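PDB 3RNS: cupin 2 conserved barrel domain protein from Leptotrichia buccalis, which is of unknown function but folds into two cupin-type beta barrels in one chain, a scaffold that in relatives often binds metals or small ligands. Local coordinates for residues S43-E49 and I95-L101. Residues are numbered along the deposited sequence; the frame is centred on the assembly and turned at random.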
loop_
_atom_site.group_PDB
_atom_site.type_symbol
_atom_site.label_atom_id
_atom_site.label_comp_id
_atom_site.label_asym_id
_atom_site.label_seq_id
_atom_site.Cartn_x
_atom_site.Cartn_y
_atom_site.Cartn_z
ATOM N N SER A 43 2.607 -8.993 9.659
ATOM C CA SER A 43 1.830 -10.239 9.602
ATOM C C SER A 43 1.528 -10.681 11.012
ATOM O O SER A 43 2.450 -10.857 11.819
ATOM C CB SER A 43 2.609 -11.325 8.855
ATOM O OG SER A 43 1.921 -12.556 8.835
ATOM N N LEU A 44 0.242 -10.791 11.339
ATOM C CA LEU A 44 -0.213 -11.180 12.658
ATOM C C LEU A 44 -0.829 -12.565 12.601
ATOM O O LEU A 44 -1.712 -12.807 11.795
ATOM C CB LEU A 44 -1.305 -10.231 13.154
ATOM C CG LEU A 44 -0.970 -8.832 13.605
ATOM C CD1 LEU A 44 -0.501 -8.009 12.410
ATOM C CD2 LEU A 44 -2.226 -8.204 14.269
ATOM N N ALA A 45 -0.386 -13.463 13.455
ATOM C CA ALA A 45 -0.950 -14.812 13.520
ATOM C C ALA A 45 -2.309 -14.670 14.152
ATOM O O ALA A 45 -2.583 -13.691 14.861
ATOM C CB ALA A 45 -0.078 -15.777 14.382
ATOM N N LYS A 46 -3.155 -15.651 13.891
ATOM C CA LYS A 46 -4.495 -15.685 14.462
ATOM C C LYS A 46 -4.488 -15.389 15.917
ATOM O O LYS A 46 -3.697 -15.932 16.656
ATOM C CB LYS A 46 -5.116 -17.053 14.251
ATOM C CG LYS A 46 -6.516 -17.161 14.815
ATOM C CD LYS A 46 -7.077 -18.584 14.619
ATOM C CE LYS A 46 -8.495 -18.694 15.141
ATOM N NZ LYS A 46 -9.317 -19.603 14.262
ATOM N N ASP A 47 -5.384 -14.513 16.308
ATOM C CA ASP A 47 -5.610 -14.119 17.687
ATOM C C ASP A 47 -4.533 -13.248 18.288
ATOM O O ASP A 47 -4.658 -12.864 19.429
ATOM C CB ASP A 47 -5.978 -15.316 18.612
ATOM C CG ASP A 47 -7.409 -15.877 18.319
ATOM O OD1 ASP A 47 -8.301 -15.137 17.811
ATOM O OD2 ASP A 47 -7.638 -17.066 18.568
ATOM N N GLU A 48 -3.490 -12.878 17.546
ATOM C CA GLU A 48 -2.518 -11.920 18.080
ATOM C C GLU A 48 -3.034 -10.516 17.889
ATOM O O GLU A 48 -3.974 -10.279 17.133
ATOM C CB GLU A 48 -1.158 -12.086 17.379
ATOM C CG GLU A 48 -0.527 -13.475 17.675
ATOM C CD GLU A 48 -0.234 -13.667 19.172
ATOM O OE1 GLU A 48 0.531 -12.857 19.735
ATOM O OE2 GLU A 48 -0.764 -14.602 19.802
ATOM N N GLU A 49 -2.399 -9.569 18.563
ATOM C CA GLU A 49 -2.723 -8.172 18.348
ATOM C C GLU A 49 -1.544 -7.209 18.394
ATOM O O GLU A 49 -0.518 -7.487 18.999
ATOM C CB GLU A 49 -3.775 -7.729 19.351
ATOM C CG GLU A 49 -3.390 -7.883 20.782
ATOM C CD GLU A 49 -4.554 -7.526 21.710
ATOM O OE1 GLU A 49 -4.374 -6.573 22.502
ATOM O OE2 GLU A 49 -5.641 -8.174 21.636
ATOM N N ILE A 95 -5.267 -3.607 17.050
ATOM C CA ILE A 95 -5.630 -4.432 15.871
ATOM C C ILE A 95 -5.511 -5.923 16.214
ATOM O O ILE A 95 -4.418 -6.381 16.603
ATOM C CB ILE A 95 -4.729 -4.160 14.680
ATOM C CG1 ILE A 95 -4.713 -2.652 14.349
ATOM C CG2 ILE A 95 -5.180 -4.953 13.449
ATOM C CD1 ILE A 95 -3.877 -2.297 13.093
ATOM N N GLU A 96 -6.625 -6.650 16.093
ATOM C CA GLU A 96 -6.686 -8.075 16.398
ATOM C C GLU A 96 -6.846 -8.876 15.120
ATOM O O GLU A 96 -7.668 -8.578 14.258
ATOM C CB GLU A 96 -7.844 -8.397 17.354
ATOM C CG GLU A 96 -7.748 -7.722 18.702
ATOM C CD GLU A 96 -8.835 -8.192 19.734
ATOM O OE1 GLU A 96 -8.795 -7.741 20.903
ATOM O OE2 GLU A 96 -9.715 -9.003 19.374
ATOM N N ALA A 97 -6.044 -9.907 14.998
ATOM C CA ALA A 97 -6.144 -10.828 13.878
ATOM C C ALA A 97 -7.150 -11.960 14.183
ATOM O O ALA A 97 -6.981 -12.676 15.160
ATOM C CB ALA A 97 -4.747 -11.416 13.585
ATOM N N ARG A 98 -8.152 -12.147 13.315
ATOM C CA ARG A 98 -9.115 -13.251 13.421
ATOM C C ARG A 98 -8.604 -14.498 12.720
ATOM O O ARG A 98 -9.036 -15.586 13.000
ATOM C CB ARG A 98 -10.460 -12.844 12.808
ATOM C CG ARG A 98 -11.121 -11.735 13.593
ATOM C CD ARG A 98 -11.720 -12.253 14.912
ATOM N NE ARG A 98 -11.294 -11.410 16.030
ATOM C CZ ARG A 98 -10.374 -11.715 16.925
ATOM N NH1 ARG A 98 -9.759 -12.887 16.922
ATOM N NH2 ARG A 98 -10.082 -10.829 17.856
ATOM N N ASP A 99 -7.685 -14.305 11.791
ATOM C CA ASP A 99 -6.951 -15.363 11.107
ATOM C C ASP A 99 -5.550 -14.742 10.810
ATOM O O ASP A 99 -5.107 -13.853 11.560
ATOM C CB ASP A 99 -7.700 -15.745 9.834
ATOM C CG ASP A 99 -7.980 -14.551 8.958
ATOM O OD1 ASP A 99 -7.210 -13.544 9.051
ATOM O OD2 ASP A 99 -8.969 -14.613 8.183
ATOM N N ASN A 100 -4.849 -15.160 9.758
ATOM C CA ASN A 100 -3.522 -14.559 9.483
ATOM C C ASN A 100 -3.677 -13.215 8.756
ATOM O O ASN A 100 -3.876 -13.174 7.564
ATOM C CB ASN A 100 -2.682 -15.520 8.672
ATOM C CG ASN A 100 -1.223 -15.019 8.445
ATOM O OD1 ASN A 100 -0.553 -15.581 7.588
ATOM N ND2 ASN A 100 -0.733 -14.000 9.209
ATOM N N LEU A 101 -3.627 -12.131 9.519
ATOM C CA LEU A 101 -3.890 -10.790 9.039
ATOM C C LEU A 101 -2.590 -10.154 8.600
ATOM O O LEU A 101 -1.622 -10.151 9.349
ATOM C CB LEU A 101 -4.510 -9.973 10.151
ATOM C CG LEU A 101 -4.845 -8.552 9.762
ATOM C CD1 LEU A 101 -5.925 -8.508 8.623
ATOM C CD2 LEU A 101 -5.257 -7.815 11.019
#
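L44 and L101 form an antiparallel hydrogen-bonded pair: L44 N points almost straight at L101 O, 2.8 Å away, and L101 N returns a more bent bond to L44 O. That carbonyl takes a second donor, N100 ND2 at 3.0 Å, which sits well above the carbonyl plane although L44 O lies close to the plane of the amide. N100's first torsion (chi1 -175°, CG opposite the backbone N) carries the amide across to the end of strand 37-44. Replacing N100 with an alanine removes ND2 and is likely to leave L44 O with L101 N as its one donor across the contact.

Past this pair regular strand pairing lapses, but the segments stay close (K46 CG to R98 O, 3.5 Å) and hydrogen-bond again at A97. Its small methyl rests against both L44 CB (3.7 Å) and A45 O, while its backbone grips the second half of the type II turn A45–E48: A97 O accepts from D47 N at 2.7 Å and A97 N donates to E48 O at 3.0 Å. Aspartate tolerates the positive phi (72°) that D47 needs as third residue of the turn. On the outer side, D47 OD1 meets the guanidinium edge of R98 at NH1 in a salt bridge with a weak, bent hydrogen bond. R98's charge may also offset those of the E96 and E49 carboxylates, which run side by side.

Farther out, the backbone N-H of N67 donates to D99 OD1. Strand 37-44 leads through the turn into 49-52, and 93-97 through loop 98-100 into 101-108, two adjacent crossings between sheets, consistent with a cupin jelly roll.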